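Local structure of Glyco_hydro_cc domain-containing protein (Cryptococcus neoformans, 6UBC) at residues 266-271 / 305-310; 317-322 / 355-360. The protein probably binds beta-1,3-glucan oligosaccharides as a member of glycoside hydrolase family 128, subgroup VII. All blocks are in the same frame, centred on the assembly; numbering follows the deposited sequence.

Contact 1: residues 266-271 / 305-310; sequences PQYIIG and GSILIS
Ile-309 has the largest contact area of residues 305-310 against residues 266-271. Its CB lies 3.4 Å from Ile-269 O, the carbonyl that accepts the backbone N-H of Ile-309. CG2 turns to Ile-270 CG1. CG1 stands beside the backbone N (chi1 -63°) and passes close to Ile-269 O. The tip, CD1, reaches back over the neighbouring strand. Its nearest atom there is Ile-269 O at 3.5 Å. It also comes within 4.0 Å of Tyr-268 CB, near the plane of the ring at its edge, and packs on Ile-270 CG1.

The two strands run parallel. Ile-269 bonds this neighbour through both its N, to Ile-307 O (2.9 Å), and its O, from Ile-309 N. Gly-271 N to Ile-309 O is more bent, 135° at the hydrogen. Gln-267 O receives the nearly straight bond from Ile-307 N and also a water that bridges to Gly-305 O. Before the strands, Ser-306 OG donates to Pro-266 O (2.7 Å).

The Tyr-268 ring runs alongside Ile-307, with its CE1 3.5 Å from Ile-307 CD1. The phenol OH is bonded to Ser-196 O. On the other face of the sheet, Ile-269 CD1 meets Leu-308 CD2 at 3.9 Å.

Strands 268-270 and 307-309 with helix 287-298 form a beta-alpha-beta unit, consistent with the wall of a (beta/alpha)8 barrel as in GH128 enzymes. Ile-269 and Leu-308 pack on Ile-298 of that helix, and Leu-308 also on Trp-294. Strand 237-241 pairs with the other edge of strand 268-270. Asn-340 of strand 339-345 touches Ile-270 and Ile-309.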
ATOM      1  N   PRO A 266      10.515  12.049   6.105  1.00 32.00           N
ATOM      2  CA  PRO A 266       9.196  11.429   6.194  1.00 29.12           C
ATOM      3  C   PRO A 266       8.953  10.722   7.536  1.00 30.30           C
ATOM      4  O   PRO A 266       9.925  10.211   8.130  1.00 31.02           O
ATOM      5  CB  PRO A 266       9.317  10.364   5.094  1.00 31.60           C
ATOM      6  CG  PRO A 266      10.205  10.974   4.113  1.00 30.68           C
ATOM      7  CD  PRO A 266      11.304  11.585   4.969  1.00 31.01           C
ATOM      8  N   GLN A 267       7.715  10.677   8.010  1.00 28.53           N
ATOM      9  CA  GLN A 267       7.317   9.686   9.055  1.00 29.87           C
ATOM     10  C   GLN A 267       7.299   8.264   8.484  1.00 29.18           C
ATOM     11  O   GLN A 267       7.813   7.376   9.153  1.00 26.55           O
ATOM     12  CB  GLN A 267       5.965   9.980   9.679  1.00 31.74           C
ATOM     13  CG  GLN A 267       5.971  11.123  10.714  1.00 37.89           C
ATOM     14  CD  GLN A 267       4.675  11.063  11.491  1.00 44.77           C
ATOM     15  OE1 GLN A 267       4.651  10.637  12.640  1.00 48.97           O
ATOM     16  NE2 GLN A 267       3.561  11.313  10.805  1.00 48.58           N
ATOM     17  N   TYR A 268       6.836   8.081   7.244  1.00 29.24           N
ATOM     18  CA  TYR A 268       6.669   6.765   6.577  1.00 24.81           C
ATOM     19  C   TYR A 268       7.115   6.854   5.116  1.00 25.98           C
ATOM     20  O   TYR A 268       6.776   7.832   4.419  1.00 26.31           O
ATOM     21  CB  TYR A 268       5.182   6.373   6.556  1.00 26.48           C
ATOM     22  CG  TYR A 268       4.511   6.411   7.902  1.00 25.61           C
ATOM     23  CD1 TYR A 268       4.582   5.330   8.771  1.00 26.77           C
ATOM     24  CD2 TYR A 268       3.944   7.576   8.384  1.00 27.27           C
ATOM     25  CE1 TYR A 268       4.022   5.385  10.047  1.00 26.48           C
ATOM     26  CE2 TYR A 268       3.356   7.629   9.640  1.00 28.56           C
ATOM     27  CZ  TYR A 268       3.412   6.537  10.486  1.00 27.95           C
ATOM     28  OH  TYR A 268       2.860   6.641  11.752  1.00 28.22           O
ATOM     29  N   ILE A 269       7.787   5.804   4.628  1.00 23.47           N
ATOM     30  CA  ILE A 269       8.160   5.715   3.193  1.00 23.75           C
ATOM     31  C   ILE A 269       7.682   4.381   2.665  1.00 24.23           C
ATOM     32  O   ILE A 269       8.139   3.341   3.218  1.00 23.13           O
ATOM     33  CB  ILE A 269       9.649   5.846   3.008  1.00 26.13           C
ATOM     34  CG1 ILE A 269      10.178   7.192   3.497  1.00 25.87           C
ATOM     35  CG2 ILE A 269       9.951   5.658   1.541  1.00 25.61           C
ATOM     36  CD1 ILE A 269      11.666   7.187   3.753  1.00 25.63           C
ATOM     37  N   ILE A 270       6.763   4.408   1.703  1.00 22.58           N
ATOM     38  CA  ILE A 270       6.416   3.183   0.931  1.00 22.93           C
ATOM     39  C   ILE A 270       7.403   3.006  -0.231  1.00 23.24           C
ATOM     40  O   ILE A 270       7.679   3.958  -0.984  1.00 23.12           O
ATOM     41  CB  ILE A 270       4.972   3.261   0.468  1.00 22.03           C
ATOM     42  CG1 ILE A 270       4.039   3.300   1.670  1.00 22.15           C
ATOM     43  CG2 ILE A 270       4.685   2.122  -0.548  1.00 22.34           C
ATOM     44  CD1 ILE A 270       2.584   3.556   1.290  1.00 22.38           C
ATOM     45  N   GLY A 271       7.909   1.787  -0.401  1.00 23.97           N
ATOM     46  CA  GLY A 271       8.804   1.377  -1.475  1.00 22.98           C
ATOM     47  C   GLY A 271       8.067   1.117  -2.784  1.00 22.95           C
ATOM     48  O   GLY A 271       6.842   1.363  -2.912  1.00 22.09           O
ATOM     49  N   GLY A 305      14.645   8.600  11.469  1.00 33.89           N
ATOM     50  CA  GLY A 305      13.372   8.261  12.105  1.00 34.84           C
ATOM     51  C   GLY A 305      12.312   7.725  11.143  1.00 33.31           C
ATOM     52  O   GLY A 305      11.231   7.312  11.647  1.00 30.09           O
ATOM     53  N   SER A 306      12.571   7.676   9.838  1.00 30.79           N
ATOM     54  CA  SER A 306      11.522   7.259   8.857  1.00 28.20           C
ATOM     55  C   SER A 306      11.250   5.769   9.063  1.00 28.45           C
ATOM     56  O   SER A 306      12.228   4.995   9.267  1.00 28.92           O
ATOM     57  CB  SER A 306      11.920   7.570   7.450  1.00 28.07           C
ATOM     58  OG  SER A 306      12.119   8.963   7.306  1.00 29.86           O
ATOM     59  N   ILE A 307       9.977   5.387   9.090  1.00 27.42           N
ATOM     60  CA  ILE A 307       9.562   3.963   9.047  1.00 26.73           C
ATOM     61  C   ILE A 307       9.602   3.482   7.578  1.00 28.58           C
ATOM     62  O   ILE A 307       8.960   4.160   6.711  1.00 25.61           O
ATOM     63  CB  ILE A 307       8.182   3.782   9.690  1.00 27.81           C
ATOM     64  CG1 ILE A 307       8.219   4.009  11.197  1.00 29.89           C
ATOM     65  CG2 ILE A 307       7.624   2.423   9.405  1.00 28.66           C
ATOM     66  CD1 ILE A 307       6.871   4.315  11.779  1.00 30.19           C
ATOM     67  N   LEU A 308      10.300   2.368   7.297  1.00 25.62           N
ATOM     68  CA  LEU A 308      10.487   1.859   5.921  1.00 26.38           C
ATOM     69  C   LEU A 308       9.502   0.731   5.629  1.00 26.14           C
ATOM     70  O   LEU A 308       9.455  -0.280   6.336  1.00 24.77           O
ATOM     71  CB  LEU A 308      11.884   1.367   5.696  1.00 27.31           C
ATOM     72  CG  LEU A 308      12.966   2.399   5.997  1.00 29.16           C
ATOM     73  CD1 LEU A 308      14.274   1.858   5.483  1.00 29.27           C
ATOM     74  CD2 LEU A 308      12.636   3.747   5.370  1.00 30.79           C
ATOM     75  N   ILE A 309       8.692   0.949   4.597  1.00 23.50           N
ATOM     76  CA  ILE A 309       7.712  -0.044   4.121  1.00 23.36           C
ATOM     77  C   ILE A 309       8.262  -0.635   2.813  1.00 22.97           C
ATOM     78  O   ILE A 309       8.659   0.094   1.930  1.00 22.46           O
ATOM     79  CB  ILE A 309       6.347   0.617   3.989  1.00 23.03           C
ATOM     80  CG1 ILE A 309       5.886   1.075   5.381  1.00 24.58           C
ATOM     81  CG2 ILE A 309       5.331  -0.279   3.332  1.00 23.99           C
ATOM     82  CD1 ILE A 309       5.532   2.550   5.421  1.00 25.49           C
ATOM     83  N   SER A 310       8.224  -1.944   2.679  1.00 22.69           N
ATOM     84  CA  SER A 310       8.909  -2.688   1.585  1.00 21.22           C
ATOM     85  C   SER A 310       8.244  -2.337   0.255  1.00 20.26           C
ATOM     86  O   SER A 310       7.126  -1.797   0.212  1.00 22.25           O
ATOM     87  CB  SER A 310       8.846  -4.173   1.829  1.00 23.02           C
ATOM     88  OG  SER A 310       7.613  -4.751   1.470  1.00 20.83           O
TER
HETATM   89  O   HOH W   1       8.523   8.007  11.819  1.00 38.41           O

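Contact 2: residues 317-322 / 355-360; sequences AAEEYT and IDYYYN
Tyr-357 lays its ring against the backbone turn at Ala-317 to Glu-320. Ala-317 O stands 4.0 Å above one ring face, over the centre, and Ala-317 CB meets Tyr-357 CB. The ring extends from a CG anti to the backbone N (chi1 172°), which carries CE1 to 3.8 Å from Glu-320 CB. The Tyr-357 OH end lies by the CA of Glu-320.

Glu-319 crosses both tyrosines at about a right angle. Its CG is 3.7 Å from Tyr-357 OH and 3.8 Å from Tyr-357 CE2. Its CB is 3.1 Å from Tyr-358 OH, a close polar-to-carbon contact. The strongest partner of that OH is Gln-316 O, just before the turn.

No direct hydrogen bond joins the two segments. A water does so instead, donating to Glu-319 OE2 (2.7 Å) and hydrogen-bonded to Tyr-357 OH. The contact sets a short 3-10 turn running into helix 319-322 against helix 348-362. That longer helix follows strand 339-345 and leads into strand 366-375, a beta-alpha-beta unit probably on the outside of the family's (beta/alpha)8 barrel.

Further out, the Glu-319 carboxylate accepts backbone N-H groups of Leu-325 and Ser-326, at the start of helix 324-331. Tyr-357 CD2 stands over the Tyr-358 ring, 3.6 Å above its plane. Tyr-358 also packs on Thr-339 and Leu-341 of strand 339-345.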
ATOM      1  N   ALA A 317       0.899 -13.980  -3.083  1.00 24.11           N
ATOM      2  CA  ALA A 317       1.553 -15.096  -2.375  1.00 23.66           C
ATOM      3  C   ALA A 317       2.328 -15.951  -3.376  1.00 24.97           C
ATOM      4  O   ALA A 317       3.217 -16.710  -2.939  1.00 23.62           O
ATOM      5  CB  ALA A 317       0.497 -15.855  -1.607  1.00 25.01           C
ATOM      6  N   ALA A 318       2.103 -15.771  -4.673  1.00 23.43           N
ATOM      7  CA  ALA A 318       2.908 -16.479  -5.686  1.00 24.97           C
ATOM      8  C   ALA A 318       4.363 -15.955  -5.759  1.00 25.85           C
ATOM      9  O   ALA A 318       5.192 -16.466  -6.525  1.00 25.30           O
ATOM     10  CB  ALA A 318       2.207 -16.396  -7.030  1.00 26.60           C
ATOM     11  N   GLU A 319       4.657 -14.915  -4.998  1.00 24.83           N
ATOM     12  CA  GLU A 319       6.052 -14.480  -4.730  1.00 26.27           C
ATOM     13  C   GLU A 319       6.867 -15.676  -4.216  1.00 24.74           C
ATOM     14  O   GLU A 319       8.081 -15.682  -4.404  1.00 25.83           O
ATOM     15  CB  GLU A 319       6.011 -13.360  -3.701  1.00 24.36           C
ATOM     16  CG  GLU A 319       7.289 -13.248  -2.860  1.00 25.21           C
ATOM     17  CD  GLU A 319       8.569 -12.869  -3.607  1.00 26.13           C
ATOM     18  OE1 GLU A 319       8.463 -12.178  -4.674  1.00 27.41           O
ATOM     19  OE2 GLU A 319       9.684 -13.218  -3.077  1.00 25.57           O
ATOM     20  N   GLU A 320       6.234 -16.678  -3.613  1.00 24.12           N
ATOM     21  CA  GLU A 320       6.904 -17.946  -3.238  1.00 25.31           C
ATOM     22  C   GLU A 320       7.682 -18.523  -4.437  1.00 26.63           C
ATOM     23  O   GLU A 320       8.752 -19.062  -4.226  1.00 26.63           O
ATOM     24  CB  GLU A 320       5.914 -19.013  -2.810  1.00 26.66           C
ATOM     25  CG  GLU A 320       6.585 -20.303  -2.375  1.00 27.76           C
ATOM     26  CD  GLU A 320       5.695 -21.296  -1.630  1.00 30.00           C
ATOM     27  OE1 GLU A 320       4.553 -20.954  -1.327  1.00 30.30           O
ATOM     28  OE2 GLU A 320       6.124 -22.479  -1.470  1.00 30.66           O
ATOM     29  N   TYR A 321       7.114 -18.407  -5.633  1.00 27.09           N
ATOM     30  CA  TYR A 321       7.679 -18.976  -6.867  1.00 26.81           C
ATOM     31  C   TYR A 321       8.449 -17.913  -7.649  1.00 28.50           C
ATOM     32  O   TYR A 321       9.477 -18.288  -8.249  1.00 29.05           O
ATOM     33  CB  TYR A 321       6.578 -19.689  -7.655  1.00 28.13           C
ATOM     34  CG  TYR A 321       5.863 -20.718  -6.818  1.00 29.29           C
ATOM     35  CD1 TYR A 321       6.459 -21.934  -6.588  1.00 33.54           C
ATOM     36  CD2 TYR A 321       4.609 -20.482  -6.261  1.00 29.97           C
ATOM     37  CE1 TYR A 321       5.855 -22.894  -5.784  1.00 35.45           C
ATOM     38  CE2 TYR A 321       4.018 -21.412  -5.417  1.00 32.95           C
ATOM     39  CZ  TYR A 321       4.648 -22.622  -5.189  1.00 34.09           C
ATOM     40  OH  TYR A 321       4.079 -23.589  -4.411  1.00 37.95           O
ATOM     41  N   THR A 322       7.996 -16.667  -7.735  1.00 29.28           N
ATOM     42  CA  THR A 322       8.710 -15.637  -8.565  1.00 29.10           C
ATOM     43  C   THR A 322       9.996 -15.187  -7.857  1.00 29.20           C
ATOM     44  O   THR A 322      10.952 -14.862  -8.559  1.00 27.45           O
ATOM     45  CB  THR A 322       7.872 -14.391  -8.824  1.00 32.30           C
ATOM     46  OG1 THR A 322       7.498 -13.961  -7.527  1.00 36.33           O
ATOM     47  CG2 THR A 322       6.672 -14.686  -9.660  1.00 31.77           C
ATOM     48  N   ILE A 355      -1.658 -12.850   3.657  1.00 23.53           N
ATOM     49  CA  ILE A 355      -1.133 -12.381   4.964  1.00 24.25           C
ATOM     50  C   ILE A 355      -0.277 -13.489   5.573  1.00 25.13           C
ATOM     51  O   ILE A 355       0.871 -13.232   6.009  1.00 23.88           O
ATOM     52  CB  ILE A 355      -2.237 -11.916   5.905  1.00 24.61           C
ATOM     53  CG1 ILE A 355      -3.043 -10.765   5.326  1.00 24.29           C
ATOM     54  CG2 ILE A 355      -1.590 -11.585   7.247  1.00 24.37           C
ATOM     55  CD1 ILE A 355      -4.255 -10.523   6.129  1.00 25.82           C
ATOM     56  N   ASP A 356      -0.772 -14.721   5.509  1.00 26.40           N
ATOM     57  CA  ASP A 356       0.007 -15.880   6.014  1.00 26.14           C
ATOM     58  C   ASP A 356       1.361 -15.956   5.321  1.00 26.09           C
ATOM     59  O   ASP A 356       2.401 -16.164   6.000  1.00 27.39           O
ATOM     60  CB  ASP A 356      -0.745 -17.189   5.848  1.00 26.20           C
ATOM     61  CG  ASP A 356      -1.952 -17.381   6.736  1.00 28.88           C
ATOM     62  OD1 ASP A 356      -2.167 -16.609   7.657  1.00 29.32           O
ATOM     63  OD2 ASP A 356      -2.668 -18.301   6.467  1.00 31.36           O
ATOM     64  N   TYR A 357       1.407 -15.899   3.983  1.00 27.10           N
ATOM     65  CA  TYR A 357       2.671 -16.083   3.262  1.00 25.08           C
ATOM     66  C   TYR A 357       3.681 -15.045   3.765  1.00 25.56           C
ATOM     67  O   TYR A 357       4.874 -15.387   4.103  1.00 25.69           O
ATOM     68  CB  TYR A 357       2.490 -16.045   1.742  1.00 26.86           C
ATOM     69  CG  TYR A 357       3.832 -16.048   1.073  1.00 26.27           C
ATOM     70  CD1 TYR A 357       4.601 -17.191   0.989  1.00 27.06           C
ATOM     71  CD2 TYR A 357       4.435 -14.858   0.704  1.00 26.38           C
ATOM     72  CE1 TYR A 357       5.885 -17.171   0.486  1.00 27.50           C
ATOM     73  CE2 TYR A 357       5.728 -14.826   0.223  1.00 27.05           C
ATOM     74  CZ  TYR A 357       6.463 -15.995   0.101  1.00 28.70           C
ATOM     75  OH  TYR A 357       7.752 -15.951  -0.344  1.00 29.65           O
ATOM     76  N   TYR A 358       3.277 -13.774   3.793  1.00 24.74           N
ATOM     77  CA  TYR A 358       4.209 -12.672   4.080  1.00 23.54           C
ATOM     78  C   TYR A 358       4.602 -12.651   5.556  1.00 24.69           C
ATOM     79  O   TYR A 358       5.795 -12.292   5.818  1.00 24.43           O
ATOM     80  CB  TYR A 358       3.689 -11.338   3.543  1.00 24.15           C
ATOM     81  CG  TYR A 358       3.856 -11.285   2.043  1.00 21.40           C
ATOM     82  CD1 TYR A 358       5.102 -11.057   1.473  1.00 24.68           C
ATOM     83  CD2 TYR A 358       2.813 -11.564   1.191  1.00 24.30           C
ATOM     84  CE1 TYR A 358       5.289 -11.008   0.103  1.00 23.87           C
ATOM     85  CE2 TYR A 358       2.957 -11.501  -0.191  1.00 24.76           C
ATOM     86  CZ  TYR A 358       4.201 -11.223  -0.742  1.00 25.02           C
ATOM     87  OH  TYR A 358       4.389 -11.193  -2.096  1.00 23.45           O
ATOM     88  N   TYR A 359       3.672 -12.967   6.457  1.00 25.06           N
ATOM     89  CA  TYR A 359       3.977 -13.033   7.903  1.00 26.26           C
ATOM     90  C   TYR A 359       4.871 -14.255   8.210  1.00 25.61           C
ATOM     91  O   TYR A 359       5.944 -14.109   8.844  1.00 25.04           O
ATOM     92  CB  TYR A 359       2.727 -12.994   8.780  1.00 28.39           C
ATOM     93  CG  TYR A 359       3.131 -12.594  10.172  1.00 31.15           C
ATOM     94  CD1 TYR A 359       3.416 -11.247  10.445  1.00 34.43           C
ATOM     95  CD2 TYR A 359       3.394 -13.534  11.149  1.00 32.85           C
ATOM     96  CE1 TYR A 359       3.814 -10.846  11.710  1.00 36.30           C
ATOM     97  CE2 TYR A 359       3.846 -13.160  12.403  1.00 35.02           C
ATOM     98  CZ  TYR A 359       4.053 -11.820  12.673  1.00 37.05           C
ATOM     99  OH  TYR A 359       4.423 -11.410  13.919  1.00 42.59           O
ATOM    100  N   ASN A 360       4.545 -15.421   7.657  1.00 25.35           N
ATOM    101  CA  ASN A 360       5.364 -16.637   7.897  1.00 27.92           C
ATOM    102  C   ASN A 360       6.763 -16.441   7.337  1.00 27.49           C
ATOM    103  O   ASN A 360       7.714 -16.869   7.961  1.00 27.12           O
ATOM    104  CB  ASN A 360       4.694 -17.878   7.308  1.00 28.37           C
ATOM    105  CG  ASN A 360       3.444 -18.222   8.070  1.00 29.66           C
ATOM    106  OD1 ASN A 360       3.247 -17.730   9.167  1.00 31.19           O
ATOM    107  ND2 ASN A 360       2.593 -19.052   7.507  1.00 31.48           N
TER
HETATM  108  O   HOH W   2       9.439 -13.541  -0.438  1.00 27.41           O

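In the fold
Contact 1 and contact 2 follow one another along the chain. Strand 307-309 closes contact 1, and the chain then leads to residues 317-322, which include helix 319-322. Their centres are 21 Å apart and their nearest atoms about 7 Å apart, without touching. Contact 1 is a buried strand pair in what is probably the barrel wall, while contact 2 is partly buried and joins helices that probably lie around its outside. Strand 339-345 links them through alternate residues: Asn-340 serves contact 1, at Ile-270 and Ile-309, and Thr-339 and Leu-341 serve contact 2. Both contacts are structural packing in the scaffold of the glycosyl hydrolase catalytic core.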